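Local coordinates for putative flagellar protein FliS (Parabacteroides merdae ATCC 43184, PDB 4YOK) that is of unknown function, a DUF3823-family protein with a prealbumin-like fold whose flagellar name is only putative, at residues Q33-Q38 / T69-N74. Residues are numbered along the deposited sequence; the frame is centred on the assembly and turned at random. Where two conformers were deposited one is given.
Sequences QLQLYQ and TTRDGN
Q35 and T69 form an antiparallel hydrogen-bonded pair: Q35 N reaches T69 O at 2.8 Å, and T69 N returns the bond to Q35 O at the same length. Toward Q33, past T70, direct backbone bonding gives way to a side chain and a water. Here OD1 of N74 takes the place of a backbone acceptor. Its CG lies anti to the backbone N (chi1 180°), which carries OD1 across to Q33 N, 2.9 Å away; the donor lies in the plane of the amide carbonyl and the bond is fairly straight at 161°. One water joins the two segments, donating to Q33 O and N74 O and accepting from R71 N. With an alanine here instead of N74, Q33 N would probably lose this acceptor, and A31 O and D193 OD2 the amide nitrogen that bonds them. The type II turn from R71 to N74 is closed by N74 N bonding R71 O, with G73 at positive phi. A second water links Q35 OE1 to D72 N.

Packing is made on both faces. On the face shared by Q35, Y37 and T69, the T69 methyl CG2, in the conformer given, comes up to the edge of the Y37 ring, 3.4 Å from CE1, while its OG1 hydrogen-bonds E82 O. The extended R71 chain runs past Q35, CG lying 4.0 Å from OE1, and brings CD against Q33 CB. On the other face, L34 CD2 rests on T70 CA at 3.9 Å, and the L34 side chain also touches L68.

Strands 33-37 and 64-70 are the inner pair of a four-stranded antiparallel sheet in the N-terminal, transthyretin-like domain, with 47-50 along the other edge of 33-37 and 83-88 along that of 64-70; L34 and L36 pack on strand 56-62 of the partner sheet.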
# COMPACT_ATOMS: atom_id res chain seq x y z
N GLN A 33 -0.05 6.96 -6.26
CA GLN A 33 -0.60 7.20 -7.58
C GLN A 33 0.19 6.54 -8.67
O GLN A 33 1.41 6.39 -8.56
CB GLN A 33 -0.64 8.71 -7.87
CG GLN A 33 -1.60 9.46 -6.96
CD GLN A 33 -1.44 10.96 -7.05
OE1 GLN A 33 -1.19 11.64 -6.05
NE2 GLN A 33 -1.60 11.51 -8.24
N LEU A 34 -0.50 6.20 -9.75
CA LEU A 34 0.10 5.72 -10.99
C LEU A 34 -0.28 6.71 -12.07
O LEU A 34 -1.15 7.56 -11.86
CB LEU A 34 -0.34 4.30 -11.37
CG LEU A 34 -0.13 3.19 -10.34
CD1 LEU A 34 -0.69 1.91 -10.85
CD2 LEU A 34 1.35 3.05 -9.94
N GLN A 35 0.36 6.62 -13.23
CA GLN A 35 0.04 7.55 -14.31
C GLN A 35 -0.21 6.78 -15.58
O GLN A 35 0.48 5.81 -15.84
CB GLN A 35 1.17 8.57 -14.50
CG GLN A 35 1.27 9.56 -13.34
CD GLN A 35 2.40 10.51 -13.54
OE1 GLN A 35 3.57 10.15 -13.43
NE2 GLN A 35 2.07 11.74 -13.89
N LEU A 36 -1.24 7.19 -16.33
CA LEU A 36 -1.60 6.58 -17.62
C LEU A 36 -1.25 7.55 -18.72
O LEU A 36 -1.82 8.64 -18.76
CB LEU A 36 -3.10 6.21 -17.66
CG LEU A 36 -3.50 4.91 -16.99
CD1 LEU A 36 -4.98 4.92 -16.65
CD2 LEU A 36 -3.22 3.72 -17.91
N TYR A 37 -0.30 7.18 -19.59
CA TYR A 37 0.15 8.03 -20.72
C TYR A 37 -0.42 7.55 -22.03
O TYR A 37 -0.59 6.35 -22.22
CB TYR A 37 1.68 8.06 -20.84
CG TYR A 37 2.38 8.82 -19.74
CD1 TYR A 37 2.73 8.20 -18.55
CD2 TYR A 37 2.73 10.17 -19.91
CE1 TYR A 37 3.33 8.91 -17.51
CE2 TYR A 37 3.37 10.88 -18.88
CZ TYR A 37 3.66 10.24 -17.69
OH TYR A 37 4.26 10.90 -16.64
N GLN A 38 -0.65 8.49 -22.95
CA GLN A 38 -1.10 8.18 -24.31
C GLN A 38 -0.24 8.97 -25.28
O GLN A 38 -0.07 10.18 -25.09
CB GLN A 38 -2.59 8.51 -24.49
CG GLN A 38 -3.23 7.80 -25.68
CD GLN A 38 -4.71 7.52 -25.49
OE1 GLN A 38 -5.45 8.30 -24.87
NE2 GLN A 38 -5.17 6.42 -26.07
N THR A 69 2.34 3.67 -15.69
CA THR A 69 3.63 3.75 -15.00
C THR A 69 3.50 4.25 -13.56
O THR A 69 2.47 4.80 -13.18
CB THR A 69 4.63 4.63 -15.81
OG1 THR A 69 5.94 4.52 -15.26
CG2 THR A 69 4.23 6.09 -15.85
N THR A 70 4.59 4.06 -12.77
CA THR A 70 4.63 4.57 -11.40
C THR A 70 4.90 6.08 -11.51
O THR A 70 5.36 6.56 -12.55
CB THR A 70 5.70 3.86 -10.58
OG1 THR A 70 6.96 3.97 -11.24
CG2 THR A 70 5.33 2.42 -10.25
N ARG A 71 4.62 6.81 -10.45
CA ARG A 71 4.90 8.24 -10.36
C ARG A 71 6.29 8.37 -9.73
O ARG A 71 6.59 7.67 -8.75
CB ARG A 71 3.80 8.92 -9.53
CG ARG A 71 3.92 10.44 -9.45
CD ARG A 71 2.75 11.01 -8.67
NE ARG A 71 3.04 12.34 -8.12
CZ ARG A 71 2.76 13.49 -8.72
NH1 ARG A 71 2.17 13.50 -9.91
NH2 ARG A 71 3.05 14.64 -8.13
N ASP A 72 7.14 9.23 -10.30
CA ASP A 72 8.53 9.44 -9.85
C ASP A 72 8.62 9.67 -8.33
O ASP A 72 7.95 10.55 -7.79
CB ASP A 72 9.16 10.63 -10.61
CG ASP A 72 10.55 11.05 -10.14
OD1 ASP A 72 11.47 10.20 -10.16
OD2 ASP A 72 10.72 12.24 -9.80
N GLY A 73 9.39 8.81 -7.66
CA GLY A 73 9.67 8.86 -6.22
C GLY A 73 8.51 8.53 -5.29
O GLY A 73 8.64 8.70 -4.07
N ASN A 74 7.37 8.08 -5.83
CA ASN A 74 6.17 7.81 -5.05
C ASN A 74 5.90 6.30 -4.90
O ASN A 74 5.60 5.61 -5.88
CB ASN A 74 4.95 8.51 -5.72
CG ASN A 74 3.60 8.33 -5.03
OD1 ASN A 74 2.58 8.14 -5.69
ND2 ASN A 74 3.55 8.38 -3.70
O HOH W 1 3.90 5.49 -8.08
O HOH W 2 6.32 10.75 -12.52